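PDB 5YDA: PKS from Streptomyces sp. CNQ431, which probably loads acyl extender units onto the carrier protein during polyketide assembly, this chain being the acyltransferase domain of the larger synthase SpnD. Local coordinates for residues P35-T40 with P75-R80. Numbering follows the deposited sequence.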
loop_
_atom_site.group_PDB
_atom_site.type_symbol
_atom_site.label_atom_id
_atom_site.label_comp_id
_atom_site.label_asym_id
_atom_site.label_seq_id
_atom_site.Cartn_x
_atom_site.Cartn_y
_atom_site.Cartn_z
ATOM N N PRO A 35 -2.882 20.406 -13.776
ATOM C CA PRO A 35 -2.781 19.461 -14.897
ATOM C C PRO A 35 -2.318 20.124 -16.183
ATOM O O PRO A 35 -2.662 21.269 -16.487
ATOM C CB PRO A 35 -4.225 18.970 -15.050
ATOM C CG PRO A 35 -5.050 20.182 -14.684
ATOM C CD PRO A 35 -4.261 20.898 -13.587
ATOM N N VAL A 36 -1.530 19.375 -16.953
ATOM C CA VAL A 36 -1.025 19.800 -18.254
ATOM C C VAL A 36 -1.175 18.626 -19.208
ATOM O O VAL A 36 -0.737 17.512 -18.895
ATOM C CB VAL A 36 0.453 20.234 -18.199
ATOM C CG1 VAL A 36 0.888 20.815 -19.535
ATOM C CG2 VAL A 36 0.702 21.217 -17.063
ATOM N N SER A 37 -1.780 18.865 -20.369
ATOM C CA SER A 37 -1.926 17.821 -21.372
ATOM C C SER A 37 -1.665 18.377 -22.764
ATOM O O SER A 37 -2.118 19.473 -23.101
ATOM C CB SER A 37 -3.319 17.182 -21.328
ATOM O OG SER A 37 -4.330 18.132 -21.583
ATOM N N ALA A 38 -0.934 17.606 -23.567
ATOM C CA ALA A 38 -0.628 17.969 -24.946
ATOM C C ALA A 38 -0.948 16.788 -25.851
ATOM O O ALA A 38 -1.520 15.795 -25.397
ATOM C CB ALA A 38 0.841 18.384 -25.089
ATOM N N ARG A 39 -0.590 16.877 -27.130
ATOM C CA ARG A 39 -0.832 15.786 -28.062
ATOM C C ARG A 39 0.421 14.982 -28.367
ATOM O O ARG A 39 0.320 13.926 -28.996
ATOM C CB ARG A 39 -1.418 16.319 -29.378
ATOM C CG ARG A 39 -2.945 16.264 -29.472
ATOM C CD ARG A 39 -3.438 16.513 -30.909
ATOM N NE ARG A 39 -3.136 15.400 -31.820
ATOM C CZ ARG A 39 -3.907 14.327 -31.995
ATOM N NH1 ARG A 39 -5.050 14.195 -31.331
ATOM N NH2 ARG A 39 -3.532 13.378 -32.848
ATOM N N THR A 40 1.589 15.439 -27.925
ATOM C CA THR A 40 2.856 14.924 -28.416
ATOM C C THR A 40 3.779 14.582 -27.254
ATOM O O THR A 40 3.674 15.137 -26.160
ATOM C CB THR A 40 3.515 15.942 -29.363
ATOM O OG1 THR A 40 2.554 16.334 -30.350
ATOM C CG2 THR A 40 4.744 15.357 -30.072
ATOM N N PRO A 75 -8.836 20.988 -22.919
ATOM C CA PRO A 75 -9.214 19.573 -22.983
ATOM C C PRO A 75 -8.129 18.681 -22.393
ATOM O O PRO A 75 -6.948 19.039 -22.344
ATOM C CB PRO A 75 -9.379 19.327 -24.486
ATOM C CG PRO A 75 -8.411 20.292 -25.114
ATOM C CD PRO A 75 -8.354 21.499 -24.216
ATOM N N ALA A 76 -8.551 17.503 -21.933
ATOM C CA ALA A 76 -7.638 16.532 -21.328
ATOM C C ALA A 76 -7.087 15.628 -22.428
ATOM O O ALA A 76 -7.660 14.588 -22.758
ATOM C CB ALA A 76 -8.350 15.738 -20.240
ATOM N N LEU A 77 -5.945 16.018 -22.984
ATOM C CA LEU A 77 -5.355 15.321 -24.118
ATOM C C LEU A 77 -4.565 14.094 -23.644
ATOM O O LEU A 77 -4.551 13.751 -22.459
ATOM C CB LEU A 77 -4.500 16.292 -24.926
ATOM C CG LEU A 77 -5.144 17.626 -25.329
ATOM C CD1 LEU A 77 -4.230 18.391 -26.268
ATOM C CD2 LEU A 77 -6.495 17.408 -25.970
ATOM N N ARG A 78 -3.872 13.429 -24.580
ATOM C CA ARG A 78 -3.366 12.080 -24.331
ATOM C C ARG A 78 -2.106 12.079 -23.474
ATOM O O ARG A 78 -1.933 11.194 -22.630
ATOM C CB ARG A 78 -3.104 11.350 -25.657
ATOM C CG ARG A 78 -4.371 10.823 -26.365
ATOM C CD ARG A 78 -4.124 9.640 -27.347
ATOM N NE ARG A 78 -2.753 9.520 -27.859
ATOM C CZ ARG A 78 -1.969 8.455 -27.670
ATOM N NH1 ARG A 78 -2.426 7.404 -26.986
ATOM N NH2 ARG A 78 -0.729 8.432 -28.166
ATOM N N HIS A 79 -1.206 13.032 -23.695
ATOM C CA HIS A 79 0.056 13.109 -22.970
ATOM C C HIS A 79 -0.100 14.092 -21.815
ATOM O O HIS A 79 -0.381 15.273 -22.038
ATOM C CB HIS A 79 1.187 13.543 -23.902
ATOM C CG HIS A 79 1.566 12.510 -24.918
ATOM N ND1 HIS A 79 2.752 11.811 -24.859
ATOM C CD2 HIS A 79 0.923 12.064 -26.021
ATOM C CE1 HIS A 79 2.821 10.974 -25.877
ATOM N NE2 HIS A 79 1.723 11.108 -26.598
ATOM N N ARG A 80 0.095 13.612 -20.584
ATOM C CA ARG A 80 -0.242 14.381 -19.395
ATOM C C ARG A 80 0.917 14.428 -18.411
ATOM O O ARG A 80 1.693 13.477 -18.299
ATOM C CB ARG A 80 -1.456 13.789 -18.674
ATOM C CG ARG A 80 -2.635 13.532 -19.562
ATOM C CD ARG A 80 -3.828 12.993 -18.782
ATOM N NE ARG A 80 -5.021 13.002 -19.626
ATOM C CZ ARG A 80 -6.201 12.498 -19.287
ATOM N NH1 ARG A 80 -6.377 11.923 -18.098
ATOM N NH2 ARG A 80 -7.215 12.576 -20.142
#
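Ala-38 and His-79 pair through their backbones as a hydrogen-bonded antiparallel pair. Ala-38 N gives the shorter bond, 2.8 Å to His-79 O. The return bond from His-79 N to Ala-38 O is longer, 3.3 Å, and its donor is tilted 33° from the carbonyl plane. Ser-37 and Arg-80 form the adjoining non-hydrogen-bonded pair. Here packing is tight: Arg-80 CA comes within 3.2 Å of Val-36 O in a bent CA-H...O contact. The His-79 ring is packed too, one face against the Thr-40 carbonyl, with CG 3.6 Å from Thr-40 O. Ser-37 turns OG between its own N and carbonyl carbon (chi1 61°). This brings the hydroxyl up to the loop before strand 79-85, where it accepts a nearly straight bond from Leu-77 N, 3.0 Å to OG. The two strands make up a two-stranded antiparallel sheet, linked by helices 43-56 and 63-72. It belongs to a small subdomain set well away from the centre of the chain, consistent with the linker that joins ketosynthase and acyltransferase in modular polyketide synthases. On the Ser-37 face, Arg-80 is extended from CG to NE and grips the same loop. Its NE meets Leu-77 O at 3.0 Å, in the guanidinium plane, and NH2 adds a weak bond to Ala-76 O. NH1 reaches out to a salt bridge with Asp-424 and to Trp-419 O, so each of the three guanidinium nitrogens has a partner. Arg-39, Thr-40 and Arg-78 form the looser, solvent-exposed side. There Arg-39 crosses Leu-77 at about a right angle, and the side chains meet through Arg-39 CG and Leu-77 CD1, 4.1 Å apart.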